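PDB 6AQZ: gdp-l-fucose synthetase from Naegleria fowleri, which probably catalyses the NADPH-dependent epimerisation and reduction of GDP-4-keto-6-deoxymannose to GDP-L-fucose, and binds NADP. Local coordinates for residues D198-E203 with V329-E334; K50-F55 with E74-T79; M164-G169 with E257-L262; E267-I272 with K301-N306; F225-S230 with Q274-I279. All coordinates share one frame; numbering follows the deposited sequence.

Contact 1 (D198-E203 with V329-E334); sequences DNFNVE and VQWFLE
Phe200 and Phe332 mark the closest backbone approach of an irregular loop, 198-203, to the helical residues 329-334, with CA atoms 9.3 Å apart, a gap that aromatic side chains bridge. The two phenyl rings form a face-to-face stack, their centroids 4.4 Å apart and their planes inclined at 27°. The overlap is offset: CE1 of Phe332 lies over the Phe200 ring near its rim, 3.7 Å from Phe200 CG, while CD1 of Phe200 lies over a face of Phe332. The two side chains run past each other in opposite directions. Phe332 reaches the loop because its CG is anti to its own backbone N (chi1 -171°), and Phe200 answers with CG anti to its carbonyl carbon. Trp331, one residue earlier on the helix, adds a corner of its indole, with CZ3 3.7 Å from Phe200 CE2, so that Phe200 meets two successive aromatic residues of one helix. No hydrogen bond crosses the contact. The loop is shaped from within instead: Asn199 OD1 accepts from the backbone N of Asn201 at 3.2 Å, an Asx turn that encloses Phe200. Between these two segments the contact is aromatic packing; the loop is also bonded to the C-terminal tail, Phe200 to Arg340 through the backbone and Asn201 ND2 to Lys341. Around it, helix 207-221 supplies Pro209 against Phe200, whereas Phe283 of helix 272-283 packs on Phe332. The contact thus joins helix 321-335 to the loop between strand 184-194 and helix 207-221.

Contact 2 (K50-F55 with E74-T79); sequences KGKWVF and EKYRPT
Lys52 places its CG anti to the backbone N (chi1 179°) and stays extended to its end, while Tyr76 turns its CG anti to the carbonyl carbon (chi1 -61°); together these torsions bring the ammonium group to the edge of the phenol ring. NZ of Lys52 lies near the ring plane, 3.8 Å from Tyr76 CD1, and therefore does not sit over a face. One face is met by Val54. Its CG2 makes a CH-pi contact, 4.0 Å from the Tyr76 ring centroid and 19° off the normal, while CG1 meets the CE2-CZ side, 3.9 Å from Tyr76 CZ. The opposite face is backed by Lys75 CG, so the ring is sandwiched between a valine of the strand and the aliphatic stem of its own helical neighbour. Lys75 NZ also makes a weak bond to Tyr76 OH. The helix ends with Tyr76; Arg77, the first residue past it, has a positive phi, and the chain goes on through Pro78 to strand 80-83. Strands 52-55 and 80-83 both pair in parallel with strand 26-30, and helix 66-76 joins them: the right-handed crossover connection characteristic of a Rossmann-type nucleotide-binding fold, packed here near the surface.

Contact 3 (M164-G169 with E257-L262); sequences MLDMLG and EEPIML
A water-bridged polar contact joins Asp166, on helix 156-179, to the chain at Glu257 and Pro259 that leads into strand 260-262. The two segments make no direct hydrogen bond. One water donates to both sides, to Asp166 OD1 at 2.6 Å and to the backbone O of Glu257 at 2.8 Å, and so spans two acceptors whose direct separation, OD1 of Asp166 to O of Glu257, is 4.4 Å. With CG anti to the backbone N (chi1 168°), the carboxylate of Asp166 extends from the helix toward this chain. Its OD1 also touches the proline ring, lying 3.8 Å from Pro259 CD, and the two side chains cross at about a right angle.

Strand 260-262 pairs in parallel with strand 184-194 of the central sheet of the Rossmann-type fold, so the water links a helix flanking that sheet to the approach to one of its strands. Pro259, whose CD is the atom that meets Asp166, also packs on Ser187 and Ile189 of strand 184-194. The second oxygen of Asp166, OD2, is engaged by His147 and by a salt bridge to Arg170, which in turn pairs with Glu258. These partners would be expected to stabilise the buried carboxylate as an anion. Glu257, for its part, directs OE1 to Asn173, about one turn beyond Arg170 on the same helix, while Met164 and Leu168 pack on Trp102 of the second subunit.

Contact 4 (E267-I272 with K301-N306); sequences EDEKSI and KKTSSN
The ammonium of Lys301 lies between two glutamates: its stronger partner is Glu266, just before segment 267-272, and across the contact it makes a salt bridge to Glu269. There it faces both carboxylate oxygens, with NZ of Lys301 3.1 Å from Glu269 OE2 and 3.2 Å from Glu269 OE1. Both hydrogen bonds are weak, so the pairing rests mainly on charge. The same NZ of Lys301 donates to Thr303 OG1 at 3.2 Å, within its own segment. The lysine gets there by folding back: its chain bends at chi3 and chi4 (71° and 68°), whereas Glu269 is extended beyond CG and meets it at about a right angle. Thr303 OG1 also comes within 3.7 Å of Glu269 OE1, a proximity and not a bond. Little apolar packing joins the two segments directly. Leu234 of strand 234-239 instead lies against both Glu269 and Lys301, and Gln236 of that strand meets Thr303. Strand 270-271 runs antiparallel to strand 234-239, so the ion pair ties the loop before helix 307-312 to this part of the sheet. One lysine between two glutamates suggests that its positive charge is well compensated, and probably that the ammonium form is favoured.

Contact 5 (F225-S230 with Q274-I279); sequences FVVFGS and QVAQTI
Strand 225-228 and the helical residues 274-279 run nearly antiparallel, their N-to-C directions at 160° and their axes 10.2 Å apart at closest approach, with Val227 and Ala276 nearest, 7.4 Å between CA atoms. The small Ala276 side chain lies at the centre of the interface. Its CB meets CG2 of Val227 at 3.8 Å, and this valine methyl stands anti to the carbonyl carbon. Two residues earlier along the strand, on the same side, Phe225 swings CG anti to its backbone N (chi1 -177°). The ring then offers an edge to the helix backbone: CE2 of Phe225 lies 3.5 Å from Ala276 O, with the oxygen near the ring plane. At CZ of Phe225 the ring approaches Ile279 CG2 more loosely, at 4.3 Å.

Strand 225-228 pairs in parallel with strand 289-292 in a small sheet separate from the central Rossmann sheet, consistent with the smaller C-terminal substrate-binding domain of extended short-chain dehydrogenases. Helix 272-283 packs along it, a two-layer alpha/beta arrangement, and Met289 touches both Phe225 and Ala276. On the helix itself, Gln274 O receives two donors, Thr278 N at 3.0 Å and Thr278 OG1 at 2.7 Å, which arrive from opposite faces of the carbonyl plane. Cys215 of helix 207-221 meets both Phe225 and Ile279, and Phe321 of helix 321-335 packs against Val275 and Thr278.

Overall arrangement
Read from the N terminus, contact 2 closes first, a short loop within the nucleotide-binding half that is complete before any other contact opens. Contact 3 starts next, and its long loop crosses that of contact 1, since segment 198-203 falls between its two halves. Contact 3 and contact 5 also alternate, as do contact 5 and contact 4, whereas contacts 4 and 5 are both nested within contact 1. Contacts 2, 3 and 4 reach the central sheet; contact 5 joins the small sheet to helix 272-283. Contacts 3 and 4 touch through Met261, contacts 4 and 5 through Lys270 and Ile272, and contact 1 returns the C-terminal helix to the loop after strand 184-194.

Contact 1 (D198-E203 with V329-E334)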
# COMPACT_ATOMS: atom_id res chain seq x y z
N ASP A 198 29.06 3.62 1.20
CA ASP A 198 28.09 3.38 0.14
C ASP A 198 28.27 1.98 -0.43
O ASP A 198 29.13 1.21 0.00
CB ASP A 198 28.26 4.43 -0.95
CG ASP A 198 26.96 4.73 -1.68
OD1 ASP A 198 26.05 3.88 -1.66
OD2 ASP A 198 26.89 5.81 -2.30
N ASN A 199 27.41 1.63 -1.38
CA ASN A 199 27.53 0.39 -2.14
C ASN A 199 28.17 0.73 -3.48
O ASN A 199 27.53 1.34 -4.34
CB ASN A 199 26.18 -0.29 -2.32
CG ASN A 199 26.29 -1.59 -3.07
OD1 ASN A 199 27.39 -2.01 -3.47
ND2 ASN A 199 25.18 -2.27 -3.24
N PHE A 200 29.43 0.33 -3.67
CA PHE A 200 30.18 0.73 -4.85
C PHE A 200 30.21 -0.32 -5.95
O PHE A 200 31.03 -0.21 -6.87
CB PHE A 200 31.60 1.09 -4.45
CG PHE A 200 31.68 2.26 -3.54
CD1 PHE A 200 31.78 3.54 -4.04
CD2 PHE A 200 31.66 2.08 -2.17
CE1 PHE A 200 31.86 4.62 -3.18
CE2 PHE A 200 31.74 3.15 -1.31
CZ PHE A 200 31.85 4.42 -1.81
N ASN A 201 29.34 -1.32 -5.89
CA ASN A 201 29.22 -2.28 -6.97
C ASN A 201 28.73 -1.57 -8.23
O ASN A 201 27.66 -0.96 -8.21
CB ASN A 201 28.24 -3.39 -6.56
CG ASN A 201 28.10 -4.48 -7.61
OD1 ASN A 201 27.28 -4.38 -8.52
ND2 ASN A 201 28.87 -5.55 -7.46
N VAL A 202 29.48 -1.68 -9.32
CA VAL A 202 29.08 -0.98 -10.54
C VAL A 202 27.74 -1.52 -11.06
O VAL A 202 26.97 -0.77 -11.66
CB VAL A 202 30.16 -1.07 -11.63
CG1 VAL A 202 31.51 -0.53 -11.12
CG2 VAL A 202 30.29 -2.50 -12.11
N GLU A 203 27.44 -2.80 -10.84
CA GLU A 203 26.23 -3.37 -11.41
C GLU A 203 25.00 -3.00 -10.58
O GLU A 203 23.99 -2.56 -11.13
CB GLU A 203 26.35 -4.89 -11.55
N VAL A 329 36.10 10.14 -2.12
CA VAL A 329 37.17 9.44 -2.83
C VAL A 329 38.31 9.09 -1.89
O VAL A 329 38.82 7.97 -1.90
CB VAL A 329 37.66 10.27 -4.03
CG1 VAL A 329 38.95 9.70 -4.59
CG2 VAL A 329 36.62 10.33 -5.13
N GLN A 330 38.71 10.04 -1.03
CA GLN A 330 39.78 9.76 -0.08
C GLN A 330 39.38 8.62 0.86
O GLN A 330 40.20 7.75 1.17
CB GLN A 330 40.17 11.00 0.72
N TRP A 331 38.12 8.62 1.30
CA TRP A 331 37.63 7.50 2.11
C TRP A 331 37.72 6.20 1.32
O TRP A 331 38.10 5.16 1.86
CB TRP A 331 36.18 7.73 2.56
CG TRP A 331 35.68 6.56 3.37
CD1 TRP A 331 35.73 6.41 4.72
CD2 TRP A 331 35.09 5.36 2.86
NE1 TRP A 331 35.22 5.19 5.08
CE2 TRP A 331 34.82 4.53 3.95
CE3 TRP A 331 34.77 4.91 1.58
CZ2 TRP A 331 34.24 3.27 3.81
CZ3 TRP A 331 34.22 3.66 1.44
CH2 TRP A 331 33.95 2.86 2.54
N PHE A 332 37.35 6.25 0.05
CA PHE A 332 37.32 5.05 -0.78
C PHE A 332 38.73 4.49 -0.99
O PHE A 332 38.94 3.28 -0.87
CB PHE A 332 36.65 5.39 -2.11
CG PHE A 332 36.35 4.21 -2.96
CD1 PHE A 332 35.64 3.14 -2.46
CD2 PHE A 332 36.74 4.19 -4.29
CE1 PHE A 332 35.34 2.04 -3.27
CE2 PHE A 332 36.44 3.10 -5.10
CZ PHE A 332 35.74 2.03 -4.59
N LEU A 333 39.70 5.36 -1.24
CA LEU A 333 41.07 4.89 -1.44
C LEU A 333 41.62 4.28 -0.17
O LEU A 333 42.23 3.21 -0.20
CB LEU A 333 41.96 6.04 -1.92
CG LEU A 333 41.61 6.53 -3.33
CD1 LEU A 333 42.29 7.85 -3.64
CD2 LEU A 333 41.98 5.48 -4.35
N GLU A 334 41.38 4.92 0.98
CA GLU A 334 41.93 4.41 2.23
C GLU A 334 41.23 3.14 2.71
O GLU A 334 41.82 2.39 3.49
CB GLU A 334 41.87 5.47 3.32

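Contact 2 (K50-F55 with E74-T79)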
# COMPACT_ATOMS: atom_id res chain seq x y z
N LYS A 50 24.57 13.97 22.75
CA LYS A 50 24.33 13.20 23.96
C LYS A 50 23.41 12.02 23.67
O LYS A 50 22.76 11.95 22.63
CB LYS A 50 23.76 14.10 25.06
N GLY A 51 23.35 11.10 24.62
CA GLY A 51 22.51 9.92 24.52
C GLY A 51 23.30 8.66 24.21
O GLY A 51 24.47 8.69 23.80
N LYS A 52 22.66 7.52 24.44
CA LYS A 52 23.19 6.24 24.03
C LYS A 52 22.65 5.94 22.64
O LYS A 52 21.44 5.79 22.46
CB LYS A 52 22.80 5.14 25.02
CG LYS A 52 23.29 3.75 24.65
CD LYS A 52 22.79 2.71 25.66
CE LYS A 52 23.35 1.33 25.35
NZ LYS A 52 22.67 0.25 26.13
N TRP A 53 23.55 5.86 21.67
CA TRP A 53 23.20 5.64 20.28
C TRP A 53 23.51 4.19 19.90
O TRP A 53 24.62 3.71 20.19
CB TRP A 53 23.95 6.61 19.37
CG TRP A 53 23.44 7.98 19.51
CD1 TRP A 53 23.65 8.85 20.56
CD2 TRP A 53 22.56 8.65 18.61
NE1 TRP A 53 22.97 10.03 20.34
CE2 TRP A 53 22.30 9.93 19.15
CE3 TRP A 53 21.98 8.29 17.39
CZ2 TRP A 53 21.47 10.85 18.51
CZ3 TRP A 53 21.15 9.22 16.75
CH2 TRP A 53 20.90 10.47 17.32
N VAL A 54 22.52 3.50 19.33
CA VAL A 54 22.64 2.10 18.90
C VAL A 54 22.40 2.02 17.40
O VAL A 54 21.30 2.29 16.93
CB VAL A 54 21.66 1.19 19.64
CG1 VAL A 54 21.85 -0.26 19.20
CG2 VAL A 54 21.81 1.36 21.15
N PHE A 55 23.42 1.62 16.66
CA PHE A 55 23.36 1.54 15.20
C PHE A 55 23.19 0.07 14.82
O PHE A 55 24.15 -0.69 14.82
CB PHE A 55 24.60 2.18 14.59
CG PHE A 55 24.65 3.68 14.84
CD1 PHE A 55 25.21 4.18 16.00
CD2 PHE A 55 24.03 4.57 13.96
CE1 PHE A 55 25.21 5.55 16.27
CE2 PHE A 55 24.02 5.94 14.21
CZ PHE A 55 24.61 6.43 15.37
N GLU A 74 12.91 -4.30 23.38
CA GLU A 74 12.89 -4.77 24.76
C GLU A 74 14.25 -4.54 25.41
O GLU A 74 14.32 -4.19 26.59
CB GLU A 74 12.51 -6.25 24.83
CG GLU A 74 11.15 -6.59 24.23
CD GLU A 74 10.70 -8.03 24.46
OE1 GLU A 74 11.28 -8.70 25.33
OE2 GLU A 74 9.77 -8.49 23.76
N LYS A 75 15.33 -4.69 24.64
CA LYS A 75 16.68 -4.61 25.21
C LYS A 75 17.09 -3.18 25.51
O LYS A 75 17.61 -2.90 26.59
CB LYS A 75 17.68 -5.27 24.26
CG LYS A 75 19.14 -5.14 24.70
CD LYS A 75 19.90 -6.42 24.39
CE LYS A 75 21.38 -6.32 24.73
NZ LYS A 75 22.16 -5.75 23.60
N TYR A 76 16.90 -2.27 24.56
CA TYR A 76 17.41 -0.90 24.67
C TYR A 76 16.37 0.12 25.13
O TYR A 76 16.76 1.19 25.60
CB TYR A 76 18.01 -0.44 23.33
CG TYR A 76 19.17 -1.29 22.86
CD1 TYR A 76 20.40 -1.24 23.51
CD2 TYR A 76 19.05 -2.15 21.77
CE1 TYR A 76 21.47 -2.03 23.11
CE2 TYR A 76 20.11 -2.94 21.36
CZ TYR A 76 21.32 -2.87 22.03
OH TYR A 76 22.39 -3.64 21.63
N ARG A 77 15.07 -0.19 25.01
CA ARG A 77 13.98 0.71 25.38
C ARG A 77 14.24 2.13 24.89
O ARG A 77 14.47 3.02 25.71
CB ARG A 77 13.76 0.72 26.90
CG ARG A 77 13.45 -0.63 27.54
CD ARG A 77 12.10 -1.20 27.12
NE ARG A 77 11.93 -2.57 27.62
CZ ARG A 77 10.96 -2.98 28.44
NH1 ARG A 77 10.02 -2.13 28.85
NH2 ARG A 77 10.93 -4.26 28.82
N PRO A 78 14.24 2.39 23.58
CA PRO A 78 14.63 3.71 23.10
C PRO A 78 13.56 4.76 23.38
O PRO A 78 12.37 4.46 23.47
CB PRO A 78 14.77 3.50 21.59
CG PRO A 78 13.75 2.45 21.31
CD PRO A 78 13.83 1.50 22.48
N THR A 79 14.02 6.03 23.49
CA THR A 79 13.14 7.20 23.50
C THR A 79 13.00 7.84 22.12
O THR A 79 12.07 8.62 21.91
CB THR A 79 13.64 8.28 24.48
OG1 THR A 79 15.02 8.61 24.23
CG2 THR A 79 13.49 7.82 25.93

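Contact 3 (M164-G169 with E257-L262)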
# COMPACT_ATOMS: atom_id res chain seq x y z
N MET A 164 3.19 3.44 1.97
CA MET A 164 2.47 2.87 3.10
C MET A 164 3.22 3.04 4.42
O MET A 164 2.60 3.00 5.49
CB MET A 164 2.15 1.41 2.80
CG MET A 164 1.18 1.22 1.60
SD MET A 164 -0.34 2.24 1.76
CE MET A 164 -0.08 3.52 0.53
N LEU A 165 4.55 3.25 4.37
CA LEU A 165 5.29 3.65 5.57
C LEU A 165 4.88 5.05 6.02
O LEU A 165 4.68 5.30 7.21
CB LEU A 165 6.81 3.56 5.30
CG LEU A 165 7.88 4.23 6.19
CD1 LEU A 165 7.78 3.76 7.63
CD2 LEU A 165 9.31 3.90 5.65
N ASP A 166 4.73 5.97 5.06
CA ASP A 166 4.22 7.29 5.37
C ASP A 166 2.80 7.21 5.94
O ASP A 166 2.51 7.85 6.96
CB ASP A 166 4.26 8.17 4.11
CG ASP A 166 3.46 9.47 4.29
OD1 ASP A 166 3.85 10.28 5.15
OD2 ASP A 166 2.46 9.69 3.56
N MET A 167 1.92 6.42 5.29
CA MET A 167 0.53 6.33 5.78
C MET A 167 0.48 5.69 7.16
O MET A 167 -0.21 6.19 8.05
CB MET A 167 -0.38 5.54 4.84
CG MET A 167 -0.72 6.22 3.52
SD MET A 167 -1.37 7.90 3.73
CE MET A 167 -2.81 7.63 4.78
N LEU A 168 1.26 4.63 7.38
CA LEU A 168 1.21 3.97 8.68
C LEU A 168 1.60 4.92 9.81
O LEU A 168 1.03 4.86 10.90
CB LEU A 168 2.12 2.73 8.69
CG LEU A 168 2.03 1.97 10.02
CD1 LEU A 168 0.58 1.64 10.39
CD2 LEU A 168 2.90 0.70 9.98
N GLY A 169 2.56 5.83 9.54
CA GLY A 169 2.92 6.84 10.53
C GLY A 169 1.76 7.78 10.83
O GLY A 169 1.54 8.18 11.98
N GLU A 257 3.88 15.85 10.81
CA GLU A 257 3.83 14.50 10.28
C GLU A 257 4.01 14.46 8.77
O GLU A 257 4.16 13.37 8.21
CB GLU A 257 2.50 13.83 10.69
CG GLU A 257 1.27 14.31 9.88
CD GLU A 257 -0.05 13.61 10.23
OE1 GLU A 257 -0.08 12.58 10.93
OE2 GLU A 257 -1.11 14.12 9.81
N GLU A 258 3.98 15.61 8.08
CA GLU A 258 4.23 15.63 6.65
C GLU A 258 5.71 15.35 6.39
O GLU A 258 6.57 15.89 7.09
CB GLU A 258 3.89 16.99 6.05
CG GLU A 258 2.50 17.47 6.35
CD GLU A 258 1.44 16.56 5.75
OE1 GLU A 258 1.67 15.99 4.65
OE2 GLU A 258 0.37 16.41 6.40
N PRO A 259 6.04 14.53 5.38
CA PRO A 259 7.46 14.31 5.07
C PRO A 259 8.11 15.62 4.66
O PRO A 259 7.45 16.51 4.13
CB PRO A 259 7.44 13.31 3.91
CG PRO A 259 6.04 13.39 3.34
CD PRO A 259 5.14 13.80 4.47
N ILE A 260 9.40 15.75 4.94
CA ILE A 260 10.16 16.92 4.53
C ILE A 260 11.28 16.44 3.62
O ILE A 260 12.01 15.51 3.97
CB ILE A 260 10.72 17.72 5.73
CG1 ILE A 260 11.53 18.91 5.26
CG2 ILE A 260 11.57 16.85 6.66
CD1 ILE A 260 11.99 19.83 6.41
N MET A 261 11.39 17.05 2.45
CA MET A 261 12.45 16.65 1.54
C MET A 261 13.83 17.13 1.97
O MET A 261 14.00 18.24 2.46
CB MET A 261 12.14 17.11 0.14
CG MET A 261 11.15 16.11 -0.31
SD MET A 261 11.31 15.80 -2.01
CE MET A 261 10.06 17.00 -2.50
N LEU A 262 14.80 16.25 1.79
CA LEU A 262 16.21 16.56 2.02
C LEU A 262 16.88 16.53 0.65
O LEU A 262 17.16 15.46 0.11
CB LEU A 262 16.83 15.56 2.97
CG LEU A 262 16.14 15.25 4.30
CD1 LEU A 262 17.03 14.35 5.19
CD2 LEU A 262 15.74 16.51 5.03
O HOH W 1 5.46 11.22 6.90

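Contact 4 (E267-I272 with K301-N306)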
# COMPACT_ATOMS: atom_id res chain seq x y z
N GLU A 267 19.61 25.20 -8.34
CA GLU A 267 20.87 25.75 -8.83
C GLU A 267 22.04 24.78 -8.62
O GLU A 267 22.98 24.77 -9.42
CB GLU A 267 21.18 27.09 -8.16
N ASP A 268 21.97 23.94 -7.60
CA ASP A 268 23.07 23.05 -7.26
C ASP A 268 23.01 21.71 -8.00
O ASP A 268 23.79 20.81 -7.69
CB ASP A 268 23.13 22.82 -5.75
CG ASP A 268 23.57 24.06 -4.98
OD1 ASP A 268 24.30 24.89 -5.56
OD2 ASP A 268 23.18 24.21 -3.80
N GLU A 269 22.08 21.55 -8.95
CA GLU A 269 22.02 20.32 -9.73
C GLU A 269 23.24 20.21 -10.65
O GLU A 269 23.63 21.18 -11.31
CB GLU A 269 20.72 20.28 -10.53
CG GLU A 269 20.67 21.28 -11.67
CD GLU A 269 19.26 21.50 -12.16
OE1 GLU A 269 18.36 20.73 -11.73
OE2 GLU A 269 19.06 22.44 -12.96
N LYS A 270 23.94 19.09 -10.58
CA LYS A 270 25.08 18.83 -11.45
C LYS A 270 24.70 17.92 -12.63
O LYS A 270 23.84 17.04 -12.51
CB LYS A 270 26.23 18.23 -10.65
CG LYS A 270 26.79 19.15 -9.55
CD LYS A 270 27.15 20.53 -10.08
CE LYS A 270 28.07 21.30 -9.11
NZ LYS A 270 27.35 22.24 -8.19
N SER A 271 25.34 18.12 -13.77
CA SER A 271 25.14 17.18 -14.85
C SER A 271 25.92 15.89 -14.57
O SER A 271 26.88 15.87 -13.80
CB SER A 271 25.59 17.78 -16.18
OG SER A 271 26.96 17.55 -16.40
N ILE A 272 25.50 14.81 -15.22
CA ILE A 272 26.16 13.53 -14.97
C ILE A 272 27.63 13.60 -15.38
O ILE A 272 28.50 13.00 -14.74
CB ILE A 272 25.39 12.39 -15.65
CG1 ILE A 272 24.28 11.91 -14.71
CG2 ILE A 272 26.31 11.22 -15.99
CD1 ILE A 272 23.24 11.00 -15.37
N LYS A 301 15.72 16.25 -16.66
CA LYS A 301 15.54 16.85 -15.34
C LYS A 301 14.49 16.09 -14.53
O LYS A 301 13.48 15.64 -15.07
CB LYS A 301 15.15 18.35 -15.46
CG LYS A 301 16.33 19.32 -15.59
CD LYS A 301 15.92 20.74 -16.00
CE LYS A 301 15.20 21.49 -14.89
NZ LYS A 301 16.09 21.82 -13.73
N LYS A 302 14.75 15.96 -13.23
CA LYS A 302 13.85 15.30 -12.29
C LYS A 302 13.90 16.08 -10.98
O LYS A 302 14.23 15.55 -9.92
CB LYS A 302 14.23 13.84 -12.08
N THR A 303 13.55 17.36 -11.05
CA THR A 303 13.82 18.28 -9.95
C THR A 303 12.85 18.08 -8.80
O THR A 303 11.63 18.00 -9.00
CB THR A 303 13.76 19.74 -10.42
OG1 THR A 303 14.71 19.95 -11.48
CG2 THR A 303 14.04 20.70 -9.26
N SER A 304 13.39 17.95 -7.59
CA SER A 304 12.63 17.96 -6.36
C SER A 304 12.86 19.29 -5.64
O SER A 304 13.90 19.92 -5.81
CB SER A 304 13.00 16.75 -5.49
OG SER A 304 14.40 16.60 -5.38
N SER A 305 11.86 19.76 -4.90
CA SER A 305 11.90 21.06 -4.24
C SER A 305 12.44 20.96 -2.82
O SER A 305 12.01 20.09 -2.05
CB SER A 305 10.51 21.70 -4.21
OG SER A 305 10.44 22.75 -3.26
N ASN A 306 13.38 21.84 -2.47
CA ASN A 306 13.84 21.96 -1.09
C ASN A 306 13.25 23.17 -0.38
O ASN A 306 13.81 23.61 0.63
CB ASN A 306 15.37 22.01 -1.04
CG ASN A 306 15.94 23.34 -1.46
OD1 ASN A 306 15.41 24.02 -2.34
ND2 ASN A 306 17.08 23.71 -0.87

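Contact 5 (F225-S230 with Q274-I279)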
# COMPACT_ATOMS: atom_id res chain seq x y z
N PHE A 225 38.07 5.67 -18.53
CA PHE A 225 36.95 5.90 -17.63
C PHE A 225 35.70 6.08 -18.48
O PHE A 225 35.58 7.06 -19.22
CB PHE A 225 37.24 7.15 -16.79
CG PHE A 225 36.19 7.47 -15.75
CD1 PHE A 225 35.32 6.51 -15.29
CD2 PHE A 225 36.07 8.77 -15.26
CE1 PHE A 225 34.36 6.83 -14.35
CE2 PHE A 225 35.12 9.09 -14.32
CZ PHE A 225 34.27 8.12 -13.87
N VAL A 226 34.78 5.12 -18.41
CA VAL A 226 33.61 5.08 -19.29
C VAL A 226 32.36 5.43 -18.50
O VAL A 226 32.05 4.77 -17.50
CB VAL A 226 33.45 3.71 -19.97
CG1 VAL A 226 32.25 3.73 -20.91
CG2 VAL A 226 34.76 3.29 -20.69
N VAL A 227 31.63 6.44 -18.97
CA VAL A 227 30.37 6.87 -18.37
C VAL A 227 29.23 6.51 -19.32
O VAL A 227 29.28 6.86 -20.50
CB VAL A 227 30.37 8.39 -18.10
CG1 VAL A 227 29.14 8.81 -17.31
CG2 VAL A 227 31.67 8.82 -17.41
N PHE A 228 28.19 5.86 -18.80
CA PHE A 228 27.06 5.52 -19.66
C PHE A 228 26.28 6.78 -19.98
O PHE A 228 26.24 7.73 -19.19
CB PHE A 228 26.15 4.49 -19.00
CG PHE A 228 26.76 3.13 -18.87
CD1 PHE A 228 27.80 2.74 -19.69
CD2 PHE A 228 26.29 2.23 -17.92
CE1 PHE A 228 28.36 1.49 -19.57
CE2 PHE A 228 26.85 0.98 -17.79
CZ PHE A 228 27.89 0.61 -18.62
N GLY A 229 25.65 6.80 -21.15
CA GLY A 229 24.89 7.96 -21.57
C GLY A 229 25.76 9.10 -22.05
O GLY A 229 27.00 9.05 -22.06
N SER A 230 25.08 10.15 -22.53
CA SER A 230 25.74 11.36 -23.01
C SER A 230 26.40 12.16 -21.89
O SER A 230 27.36 12.90 -22.13
CB SER A 230 24.74 12.25 -23.74
OG SER A 230 23.68 12.64 -22.86
N GLN A 274 29.42 16.39 -15.31
CA GLN A 274 30.07 17.21 -14.29
C GLN A 274 30.47 16.38 -13.08
O GLN A 274 31.56 16.56 -12.52
CB GLN A 274 29.13 18.33 -13.83
CG GLN A 274 29.17 19.61 -14.62
CD GLN A 274 28.19 20.64 -14.08
OE1 GLN A 274 26.98 20.41 -14.02
NE2 GLN A 274 28.72 21.78 -13.66
N VAL A 275 29.60 15.46 -12.67
CA VAL A 275 29.92 14.55 -11.58
C VAL A 275 31.10 13.68 -11.96
O VAL A 275 32.06 13.50 -11.20
CB VAL A 275 28.67 13.71 -11.22
CG1 VAL A 275 29.01 12.61 -10.23
CG2 VAL A 275 27.55 14.61 -10.69
N ALA A 276 31.07 13.15 -13.19
CA ALA A 276 32.15 12.29 -13.67
C ALA A 276 33.49 13.03 -13.70
O ALA A 276 34.53 12.45 -13.37
CB ALA A 276 31.77 11.75 -15.05
N GLN A 277 33.48 14.30 -14.13
CA GLN A 277 34.71 15.09 -14.16
C GLN A 277 35.24 15.35 -12.75
O GLN A 277 36.45 15.26 -12.51
CB GLN A 277 34.47 16.42 -14.88
CG GLN A 277 35.70 17.27 -15.02
CD GLN A 277 36.75 16.61 -15.89
OE1 GLN A 277 36.42 15.86 -16.80
NE2 GLN A 277 38.02 16.88 -15.61
N THR A 278 34.34 15.67 -11.82
CA THR A 278 34.76 15.89 -10.44
C THR A 278 35.36 14.64 -9.85
O THR A 278 36.35 14.69 -9.12
CB THR A 278 33.56 16.32 -9.60
OG1 THR A 278 32.84 17.34 -10.29
CG2 THR A 278 33.99 16.84 -8.24
N ILE A 279 34.77 13.49 -10.17
CA ILE A 279 35.31 12.21 -9.74
C ILE A 279 36.65 11.98 -10.41
O ILE A 279 37.61 11.55 -9.76
CB ILE A 279 34.32 11.08 -10.07
CG1 ILE A 279 33.07 11.20 -9.18
CG2 ILE A 279 35.00 9.72 -9.97
CD1 ILE A 279 31.98 10.20 -9.53